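Local coordinates for SNF1-like protein kinase ssp2 (Schizosaccharomyces pombe, PDB 2QRD) that is probably the catalytic subunit of the fission yeast AMP-activated protein kinase, phosphorylating proteins on serine or threonine, with its C-terminal domain built into the heterotrimer, at residues D22-L27 with D54-K59; S60-P65 with A76-Q81; K72-Y77 with Y99-S104. All coordinates share one frame; numbering follows the deposited sequence.

Contact 1. Residues D22-L27 with D54-K59; sequences DAPEIL and DMYTIK
Leu27, in the first turns of helix 23-37, comes with its CA to 6.9 Å from the CA of Tyr56, where the short 3-10 turn 54-56 leads into strand 57-63. This is helix-on-sheet packing in the KA1-like domain, made by side chains and largely buried. Leu27 sends CG anti to its backbone N (chi1 -172°), which aims both methyls at the second segment. The Leu27 and Ile58 side chains slide past each other in opposite directions, and their CD1 atoms meet at 3.4 Å, while Leu27 CD2 reaches Met55 CE at 3.9 Å. Met55 also lays CG over one face of the Tyr56 ring, toward the rim. That ring points its edge at the helix start: CE2 meets Ala23 O near the ring plane, and the OH rests by the Pro24 ring. The hydroxyl's hydrogen bond is made to Pro26 O of the SPCC1919.03c chain, so the ring bridges helix and partner subunit. A leucine here would probably lose the hydrogen bond to Pro26 O of the partner chain and open a gap beside Ala23 and Pro24. On the helix side, Ala23 CB lies 3.6 Å from Tyr56 OH.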
loop_
_atom_site.group_PDB
_atom_site.type_symbol
_atom_site.label_atom_id
_atom_site.label_comp_id
_atom_site.label_asym_id
_atom_site.label_seq_id
_atom_site.Cartn_x
_atom_site.Cartn_y
_atom_site.Cartn_z
ATOM N N ASP A 22 14.381 -27.243 22.044
ATOM C CA ASP A 22 15.813 -27.266 22.292
ATOM C C ASP A 22 16.524 -26.362 21.308
ATOM O O ASP A 22 16.245 -26.420 20.112
ATOM C CB ASP A 22 16.331 -28.686 22.122
ATOM C CG ASP A 22 17.038 -29.187 23.345
ATOM O OD1 ASP A 22 16.339 -29.524 24.336
ATOM O OD2 ASP A 22 18.289 -29.254 23.309
ATOM N N ALA A 23 17.453 -25.549 21.803
ATOM C CA ALA A 23 18.175 -24.587 20.959
ATOM C C ALA A 23 19.092 -25.246 19.915
ATOM O O ALA A 23 19.133 -24.780 18.775
ATOM C CB ALA A 23 18.936 -23.575 21.815
ATOM N N PRO A 24 19.816 -26.339 20.286
ATOM C CA PRO A 24 20.510 -27.108 19.253
ATOM C C PRO A 24 19.565 -27.821 18.255
ATOM O O PRO A 24 19.931 -27.973 17.086
ATOM C CB PRO A 24 21.328 -28.118 20.059
ATOM C CG PRO A 24 21.397 -27.548 21.426
ATOM C CD PRO A 24 20.081 -26.914 21.614
ATOM N N GLU A 25 18.372 -28.233 18.691
ATOM C CA GLU A 25 17.390 -28.782 17.745
ATOM C C GLU A 25 16.832 -27.720 16.781
ATOM O O GLU A 25 16.586 -28.003 15.598
ATOM C CB GLU A 25 16.261 -29.538 18.462
ATOM C CG GLU A 25 16.690 -30.903 19.015
ATOM C CD GLU A 25 15.639 -31.533 19.949
ATOM O OE1 GLU A 25 14.446 -31.112 19.876
ATOM O OE2 GLU A 25 16.004 -32.443 20.751
ATOM N N ILE A 26 16.632 -26.511 17.309
ATOM C CA ILE A 26 16.213 -25.363 16.533
ATOM C C ILE A 26 17.325 -24.955 15.562
ATOM O O ILE A 26 17.058 -24.688 14.393
ATOM C CB ILE A 26 15.828 -24.159 17.448
ATOM C CG1 ILE A 26 14.581 -24.472 18.283
ATOM C CG2 ILE A 26 15.571 -22.905 16.620
ATOM C CD1 ILE A 26 14.403 -23.529 19.470
ATOM N N LEU A 27 18.563 -24.889 16.053
ATOM C CA LEU A 27 19.692 -24.548 15.200
ATOM C C LEU A 27 19.784 -25.519 14.002
ATOM O O LEU A 27 19.841 -25.062 12.860
ATOM C CB LEU A 27 20.997 -24.465 16.011
ATOM C CG LEU A 27 22.244 -23.930 15.289
ATOM C CD1 LEU A 27 22.015 -22.522 14.702
ATOM C CD2 LEU A 27 23.494 -23.974 16.195
ATOM N N ASP A 54 28.440 -18.504 19.944
ATOM C CA ASP A 54 28.437 -17.826 18.644
ATOM C C ASP A 54 27.971 -18.760 17.526
ATOM O O ASP A 54 27.636 -18.324 16.436
ATOM C CB ASP A 54 29.779 -17.147 18.327
ATOM C CG ASP A 54 30.942 -18.138 18.140
ATOM O OD1 ASP A 54 32.082 -17.638 18.029
ATOM O OD2 ASP A 54 30.756 -19.385 18.085
ATOM N N MET A 55 27.899 -20.047 17.838
ATOM C CA MET A 55 27.243 -21.026 16.963
ATOM C C MET A 55 25.797 -20.639 16.612
ATOM O O MET A 55 25.278 -21.083 15.593
ATOM C CB MET A 55 27.361 -22.462 17.534
ATOM C CG MET A 55 26.368 -22.861 18.622
ATOM S SD MET A 55 26.645 -24.561 19.139
ATOM C CE MET A 55 25.022 -25.133 19.616
ATOM N N TYR A 56 25.178 -19.796 17.439
ATOM C CA TYR A 56 23.794 -19.320 17.197
ATOM C C TYR A 56 23.694 -18.061 16.319
ATOM O O TYR A 56 22.617 -17.585 16.053
ATOM C CB TYR A 56 23.035 -19.131 18.515
ATOM C CG TYR A 56 22.862 -20.421 19.276
ATOM C CD1 TYR A 56 23.597 -20.676 20.416
ATOM C CD2 TYR A 56 21.982 -21.408 18.828
ATOM C CE1 TYR A 56 23.467 -21.873 21.097
ATOM C CE2 TYR A 56 21.834 -22.628 19.518
ATOM C CZ TYR A 56 22.567 -22.844 20.656
ATOM O OH TYR A 56 22.434 -24.035 21.363
ATOM N N THR A 57 24.842 -17.542 15.891
ATOM C CA THR A 57 24.955 -16.494 14.872
ATOM C C THR A 57 25.372 -17.170 13.552
ATOM O O THR A 57 26.482 -17.744 13.445
ATOM C CB THR A 57 26.027 -15.457 15.286
ATOM O OG1 THR A 57 25.740 -14.982 16.601
ATOM C CG2 THR A 57 26.081 -14.272 14.326
ATOM N N ILE A 58 24.458 -17.140 12.579
ATOM C CA ILE A 58 24.684 -17.727 11.253
ATOM C C ILE A 58 24.695 -16.582 10.221
ATOM O O ILE A 58 23.747 -15.777 10.180
ATOM C CB ILE A 58 23.558 -18.750 10.859
ATOM C CG1 ILE A 58 23.452 -19.878 11.899
ATOM C CG2 ILE A 58 23.742 -19.275 9.417
ATOM C CD1 ILE A 58 22.086 -20.643 11.901
ATOM N N LYS A 59 25.747 -16.521 9.393
ATOM C CA LYS A 59 25.720 -15.635 8.232
ATOM C C LYS A 59 25.379 -16.434 6.976
ATOM O O LYS A 59 25.973 -17.465 6.704
ATOM C CB LYS A 59 27.016 -14.823 8.085
ATOM C CG LYS A 59 27.244 -13.852 9.244
ATOM C CD LYS A 59 28.014 -12.644 8.841
ATOM C CE LYS A 59 28.546 -11.904 10.089
ATOM N NZ LYS A 59 28.767 -10.419 9.868
#

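Contact 2. Residues S60-P65 with A76-Q81; sequences SRWEIP and AYIELQ
Two neighbouring strands of the domain's antiparallel sheet meet here, Ser60, Arg61 and Trp62 of strand 57-63 facing Ile78, Tyr77 and Ala76 of strand 74-84. Ser60 with Ile78 and Trp62 with Ala76 are hydrogen-bonded pairs; Arg61 with Tyr77 between them is a non-hydrogen-bonded pair, its CA atoms 4.8 Å apart. Four backbone bonds hold the register, among them Ala76 N to Trp62 O at 2.9 Å. Ser60 adds a side-chain bond. With OG set between its own backbone N and carbonyl carbon (chi1 64°), it donates to Ile78 O at 2.7 Å, and Ser60 N reaches the same oxygen from the opposite face of the carbonyl plane. Two donors thus grip Ile78 O. Ser60 OG in turn accepts from Trp62 NE1 at 2.9 Å, which satisfies the buried indole nitrogen and restrains the turn of the ring. Over one face of that indole sits Ile78 CD1, a CH-pi contact 3.7 Å from the centroid of the five-membered ring. Farther along the strands, Ile64 CG1 packs on Ala76 CB. On the other side of the sheet, Arg61 and Tyr77 run side by side, CG and CD of the arginine both 3.5 Å from Tyr77 CE1, the guanidinium plane turned 73° from the ring; its cation-pi contact is with Tyr75. Tyr7 of the SPCC1919.03c chain packs on both, Arg61 and Tyr77, and Leu126 of helix 123-136 lies against Trp62, Ala76 and Ile78. An antiparallel sheet with helices laid over its apolar face is the layout of KA1-like domains.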
loop_
_atom_site.group_PDB
_atom_site.type_symbol
_atom_site.label_atom_id
_atom_site.label_comp_id
_atom_site.label_asym_id
_atom_site.label_seq_id
_atom_site.Cartn_x
_atom_site.Cartn_y
_atom_site.Cartn_z
ATOM N N SER A 60 24.409 -15.966 6.219
ATOM C CA SER A 60 23.972 -16.735 5.064
ATOM C C SER A 60 24.082 -15.894 3.794
ATOM O O SER A 60 23.925 -14.662 3.819
ATOM C CB SER A 60 22.540 -17.266 5.256
ATOM O OG SER A 60 21.620 -16.192 5.339
ATOM N N ARG A 61 24.396 -16.562 2.698
ATOM C CA ARG A 61 24.394 -15.935 1.389
ATOM C C ARG A 61 23.367 -16.635 0.497
ATOM O O ARG A 61 23.300 -17.870 0.459
ATOM C CB ARG A 61 25.789 -15.984 0.772
ATOM C CG ARG A 61 25.957 -15.032 -0.369
ATOM C CD ARG A 61 27.333 -15.155 -0.953
ATOM N NE ARG A 61 27.610 -16.537 -1.315
ATOM C CZ ARG A 61 28.821 -17.024 -1.522
ATOM N NH1 ARG A 61 29.865 -16.214 -1.409
ATOM N NH2 ARG A 61 28.982 -18.314 -1.837
ATOM N N TRP A 62 22.584 -15.832 -0.211
ATOM C CA TRP A 62 21.481 -16.308 -1.052
ATOM C C TRP A 62 21.649 -15.733 -2.455
ATOM O O TRP A 62 21.836 -14.502 -2.626
ATOM C CB TRP A 62 20.140 -15.793 -0.519
ATOM C CG TRP A 62 19.750 -16.169 0.904
ATOM C CD1 TRP A 62 20.367 -15.795 2.085
ATOM C CD2 TRP A 62 18.612 -16.938 1.285
ATOM N NE1 TRP A 62 19.693 -16.325 3.169
ATOM C CE2 TRP A 62 18.607 -17.017 2.706
ATOM C CE3 TRP A 62 17.600 -17.584 0.561
ATOM C CZ2 TRP A 62 17.629 -17.717 3.414
ATOM C CZ3 TRP A 62 16.610 -18.276 1.269
ATOM C CH2 TRP A 62 16.642 -18.349 2.682
ATOM N N GLU A 63 21.588 -16.607 -3.461
ATOM C CA GLU A 63 21.534 -16.145 -4.847
ATOM C C GLU A 63 20.161 -15.494 -5.053
ATOM O O GLU A 63 19.166 -15.975 -4.526
ATOM C CB GLU A 63 21.849 -17.279 -5.861
ATOM C CG GLU A 63 23.325 -17.784 -5.800
ATOM C CD GLU A 63 24.007 -18.121 -7.178
ATOM O OE1 GLU A 63 23.789 -19.231 -7.749
ATOM O OE2 GLU A 63 24.837 -17.292 -7.664
ATOM N N ILE A 64 20.100 -14.361 -5.737
ATOM C CA ILE A 64 18.797 -13.720 -5.930
ATOM C C ILE A 64 18.164 -14.296 -7.181
ATOM O O ILE A 64 18.719 -14.171 -8.257
ATOM C CB ILE A 64 18.860 -12.139 -5.922
ATOM C CG1 ILE A 64 19.457 -11.614 -4.609
ATOM C CG2 ILE A 64 17.479 -11.537 -6.102
ATOM C CD1 ILE A 64 20.001 -10.215 -4.680
ATOM N N PRO A 65 17.002 -14.960 -7.040
ATOM C CA PRO A 65 16.403 -15.644 -8.184
ATOM C C PRO A 65 16.262 -14.809 -9.445
ATOM O O PRO A 65 16.630 -15.280 -10.522
ATOM C CB PRO A 65 15.034 -16.077 -7.656
ATOM C CG PRO A 65 15.268 -16.280 -6.189
ATOM C CD PRO A 65 16.189 -15.138 -5.821
ATOM N N ALA A 76 22.407 -11.822 -1.771
ATOM C CA ALA A 76 21.763 -11.196 -0.647
ATOM C C ALA A 76 22.376 -11.812 0.605
ATOM O O ALA A 76 22.498 -13.020 0.701
ATOM C CB ALA A 76 20.298 -11.462 -0.708
ATOM N N TYR A 77 22.777 -10.969 1.552
ATOM C CA TYR A 77 23.377 -11.422 2.808
ATOM C C TYR A 77 22.427 -11.250 4.013
ATOM O O TYR A 77 21.950 -10.150 4.324
ATOM C CB TYR A 77 24.691 -10.704 3.012
ATOM C CG TYR A 77 25.639 -10.908 1.853
ATOM C CD1 TYR A 77 26.603 -11.897 1.907
ATOM C CD2 TYR A 77 25.578 -10.094 0.687
ATOM C CE1 TYR A 77 27.486 -12.101 0.847
ATOM C CE2 TYR A 77 26.460 -10.296 -0.386
ATOM C CZ TYR A 77 27.410 -11.316 -0.291
ATOM O OH TYR A 77 28.329 -11.563 -1.291
ATOM N N ILE A 78 22.143 -12.368 4.665
ATOM C CA ILE A 78 21.162 -12.421 5.737
ATOM C C ILE A 78 21.858 -13.065 6.962
ATOM O O ILE A 78 22.427 -14.161 6.879
ATOM C CB ILE A 78 19.878 -13.212 5.273
ATOM C CG1 ILE A 78 19.193 -12.512 4.088
ATOM C CG2 ILE A 78 18.873 -13.436 6.430
ATOM C CD1 ILE A 78 18.060 -13.295 3.402
ATOM N N GLU A 79 21.849 -12.373 8.084
ATOM C CA GLU A 79 22.388 -12.939 9.319
ATOM C C GLU A 79 21.265 -13.367 10.264
ATOM O O GLU A 79 20.318 -12.621 10.512
ATOM C CB GLU A 79 23.290 -11.926 9.988
ATOM C CG GLU A 79 23.880 -12.387 11.291
ATOM C CD GLU A 79 24.605 -11.266 12.025
ATOM O OE1 GLU A 79 25.127 -10.340 11.343
ATOM O OE2 GLU A 79 24.645 -11.311 13.284
ATOM N N LEU A 80 21.370 -14.586 10.781
ATOM C CA LEU A 80 20.365 -15.133 11.690
ATOM C C LEU A 80 20.927 -15.147 13.081
ATOM O O LEU A 80 22.097 -15.394 13.260
ATOM C CB LEU A 80 19.973 -16.550 11.313
ATOM C CG LEU A 80 19.504 -16.950 9.905
ATOM C CD1 LEU A 80 18.235 -16.257 9.511
ATOM C CD2 LEU A 80 20.568 -16.799 8.843
ATOM N N GLN A 81 20.085 -14.870 14.062
ATOM C CA GLN A 81 20.516 -14.873 15.451
ATOM C C GLN A 81 19.448 -15.499 16.344
ATOM O O GLN A 81 18.339 -14.992 16.426
ATOM C CB GLN A 81 20.821 -13.449 15.914
ATOM C CG GLN A 81 21.286 -13.324 17.363
ATOM C CD GLN A 81 22.604 -14.004 17.619
ATOM O OE1 GLN A 81 23.647 -13.558 17.154
ATOM N NE2 GLN A 81 22.567 -15.085 18.381
#

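Contact 3. Residues K72-Y77 with Y99-S104; sequences KNTYAY and YKDIYS
Asp101 faces Thr74 and Tyr99 faces Ala76 as non-hydrogen-bonded pairs of the antiparallel hairpin formed by strands 74-84 and 89-101, with the hydrogen-bonded pair Tyr75 and Lys100 between them. Tyr75 and Lys100 exchange both backbone bonds, and a third, from Ile102 N to Asn73 O at 2.9 Å, carries the ladder just past the strand ends. From Asp101 CB, which packs on Thr74 CB at 4.0 Å, the side chain continues through CG, anti to the backbone N (chi1 -177°), which leads the carboxylate back over the segment 72-77. There OD1 touches Lys72 CE at 3.4 Å, the two side chains crossing at about a right angle, and also comes near Asn73 O, a second acceptor. OD2 turns to its own chain instead: Tyr103 N donates to it at 2.8 Å from above the carboxylate plane, closing an Asx turn. Further along, the Tyr99 ring presents its edge to Ala76 CB, in plane, with CD1 3.8 Å away, and its hydroxyl bonds Ser119 O and Phe123 N at the start of helix 123-136. Tyr77 meets Lys100 CB at its ring edge through CE2. An acidic side chain of another subunit accepts from Asp101 N, which places this end of the hairpin at a subunit boundary. Lys72 NZ lies 4.1 Å from Asp101 OD1, beyond a salt bridge, and makes a weak hydrogen bond to the backbone of that subunit; the lysine is likely to attract the carboxylate only at long range, while the backbone bonds fix the register.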
loop_
_atom_site.group_PDB
_atom_site.type_symbol
_atom_site.label_atom_id
_atom_site.label_comp_id
_atom_site.label_asym_id
_atom_site.label_seq_id
_atom_site.Cartn_x
_atom_site.Cartn_y
_atom_site.Cartn_z
ATOM N N LYS A 72 23.067 -13.246 -13.693
ATOM C CA LYS A 72 23.857 -12.456 -12.723
ATOM C C LYS A 72 24.271 -13.171 -11.426
ATOM O O LYS A 72 23.493 -13.957 -10.843
ATOM C CB LYS A 72 23.138 -11.158 -12.369
ATOM C CG LYS A 72 22.983 -10.145 -13.509
ATOM C CD LYS A 72 22.188 -8.940 -12.996
ATOM C CE LYS A 72 22.889 -8.272 -11.754
ATOM N NZ LYS A 72 22.007 -7.607 -10.708
ATOM N N ASN A 73 25.505 -12.880 -10.996
ATOM C CA ASN A 73 26.040 -13.321 -9.701
ATOM C C ASN A 73 25.883 -12.201 -8.668
ATOM O O ASN A 73 26.854 -11.561 -8.210
ATOM C CB ASN A 73 27.509 -13.782 -9.799
ATOM C CG ASN A 73 27.664 -15.278 -10.155
ATOM O OD1 ASN A 73 28.533 -15.651 -10.963
ATOM N ND2 ASN A 73 26.857 -16.133 -9.526
ATOM N N THR A 74 24.627 -11.966 -8.323
ATOM C CA THR A 74 24.264 -11.008 -7.303
ATOM C C THR A 74 23.587 -11.744 -6.171
ATOM O O THR A 74 22.891 -12.740 -6.374
ATOM C CB THR A 74 23.432 -9.862 -7.871
ATOM O OG1 THR A 74 22.661 -9.247 -6.831
ATOM C CG2 THR A 74 22.537 -10.370 -8.904
ATOM N N TYR A 75 23.851 -11.247 -4.971
ATOM C CA TYR A 75 23.726 -12.018 -3.764
ATOM C C TYR A 75 23.109 -11.164 -2.687
ATOM O O TYR A 75 23.282 -9.954 -2.675
ATOM C CB TYR A 75 25.119 -12.457 -3.286
ATOM C CG TYR A 75 25.818 -13.517 -4.119
ATOM C CD1 TYR A 75 26.864 -13.175 -4.975
ATOM C CD2 TYR A 75 25.462 -14.865 -4.030
ATOM C CE1 TYR A 75 27.530 -14.131 -5.737
ATOM C CE2 TYR A 75 26.130 -15.837 -4.785
ATOM C CZ TYR A 75 27.155 -15.459 -5.633
ATOM O OH TYR A 75 27.832 -16.399 -6.377
ATOM N N ALA A 76 22.407 -11.822 -1.771
ATOM C CA ALA A 76 21.763 -11.196 -0.647
ATOM C C ALA A 76 22.376 -11.812 0.605
ATOM O O ALA A 76 22.498 -13.020 0.701
ATOM C CB ALA A 76 20.298 -11.462 -0.708
ATOM N N TYR A 77 22.777 -10.969 1.552
ATOM C CA TYR A 77 23.377 -11.422 2.808
ATOM C C TYR A 77 22.427 -11.250 4.013
ATOM O O TYR A 77 21.950 -10.150 4.324
ATOM C CB TYR A 77 24.691 -10.704 3.012
ATOM C CG TYR A 77 25.639 -10.908 1.853
ATOM C CD1 TYR A 77 26.603 -11.897 1.907
ATOM C CD2 TYR A 77 25.578 -10.094 0.687
ATOM C CE1 TYR A 77 27.486 -12.101 0.847
ATOM C CE2 TYR A 77 26.460 -10.296 -0.386
ATOM C CZ TYR A 77 27.410 -11.316 -0.291
ATOM O OH TYR A 77 28.329 -11.563 -1.291
ATOM N N TYR A 99 22.905 -6.337 -0.448
ATOM C CA TYR A 99 22.981 -7.014 -1.733
ATOM C C TYR A 99 24.235 -6.580 -2.435
ATOM O O TYR A 99 24.625 -5.405 -2.374
ATOM C CB TYR A 99 21.782 -6.672 -2.618
ATOM C CG TYR A 99 20.466 -6.586 -1.861
ATOM C CD1 TYR A 99 19.840 -7.734 -1.365
ATOM C CD2 TYR A 99 19.849 -5.349 -1.653
ATOM C CE1 TYR A 99 18.641 -7.628 -0.644
ATOM C CE2 TYR A 99 18.672 -5.237 -0.960
ATOM C CZ TYR A 99 18.074 -6.370 -0.455
ATOM O OH TYR A 99 16.908 -6.223 0.218
ATOM N N LYS A 100 24.861 -7.531 -3.132
ATOM C CA LYS A 100 26.139 -7.287 -3.793
ATOM C C LYS A 100 26.207 -8.113 -5.064
ATOM O O LYS A 100 25.998 -9.315 -5.033
ATOM C CB LYS A 100 27.295 -7.645 -2.847
ATOM C CG LYS A 100 28.564 -6.872 -3.079
ATOM C CD LYS A 100 29.815 -7.546 -2.434
ATOM C CE LYS A 100 30.313 -8.837 -3.181
ATOM N NZ LYS A 100 31.798 -8.791 -3.465
ATOM N N ASP A 101 26.448 -7.449 -6.182
ATOM C CA ASP A 101 26.808 -8.116 -7.421
ATOM C C ASP A 101 28.324 -8.332 -7.458
ATOM O O ASP A 101 29.070 -7.535 -6.910
ATOM C CB ASP A 101 26.370 -7.281 -8.631
ATOM C CG ASP A 101 26.657 -7.973 -9.958
ATOM O OD1 ASP A 101 25.925 -8.908 -10.326
ATOM O OD2 ASP A 101 27.630 -7.597 -10.636
ATOM N N ILE A 102 28.759 -9.419 -8.100
ATOM C CA ILE A 102 30.175 -9.745 -8.353
ATOM C C ILE A 102 30.950 -8.551 -8.942
ATOM O O ILE A 102 32.150 -8.379 -8.681
ATOM C CB ILE A 102 30.273 -11.014 -9.281
ATOM C CG1 ILE A 102 31.646 -11.674 -9.209
ATOM C CG2 ILE A 102 29.935 -10.707 -10.754
ATOM C CD1 ILE A 102 31.869 -12.751 -10.274
ATOM N N TYR A 103 30.235 -7.730 -9.722
ATOM C CA TYR A 103 30.756 -6.518 -10.386
ATOM C C TYR A 103 30.383 -5.235 -9.622
ATOM O O TYR A 103 29.251 -5.083 -9.174
ATOM C CB TYR A 103 30.186 -6.415 -11.804
ATOM C CG TYR A 103 30.673 -7.437 -12.812
ATOM C CD1 TYR A 103 30.053 -7.542 -14.062
ATOM C CD2 TYR A 103 31.749 -8.286 -12.538
ATOM C CE1 TYR A 103 30.485 -8.462 -15.021
ATOM C CE2 TYR A 103 32.205 -9.215 -13.503
ATOM C CZ TYR A 103 31.558 -9.294 -14.739
ATOM O OH TYR A 103 31.969 -10.199 -15.681
ATOM N N SER A 104 31.333 -4.311 -9.467
ATOM C CA SER A 104 31.034 -3.025 -8.807
ATOM C C SER A 104 30.846 -1.898 -9.833
ATOM O O SER A 104 29.760 -1.315 -9.925
ATOM C CB SER A 104 32.117 -2.652 -7.789
ATOM O OG SER A 104 33.177 -1.941 -8.412
#

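In the fold
From the N terminus, contact 1 closes first, bringing the start of helix 23-37 back to the entry of strand 57-63 after a loop that takes in the rest of that helix and the short strand 40-41. Contact 2 follows in series on the same strand, closing a shorter loop through helix 65-69. Contact 3 opens before contact 2 has ended, so the two overlap along the chain and share Ala76 and Tyr77; it pairs strand 74-84 with its hairpin partner 89-101. Strand 74-84 thus lies between two neighbours. A probable backbone hydrogen bond between Leu80 N and Ile58 O joins contacts 1 and 2, whereas contacts 1 and 3 lie on opposite sides of the chain's centre.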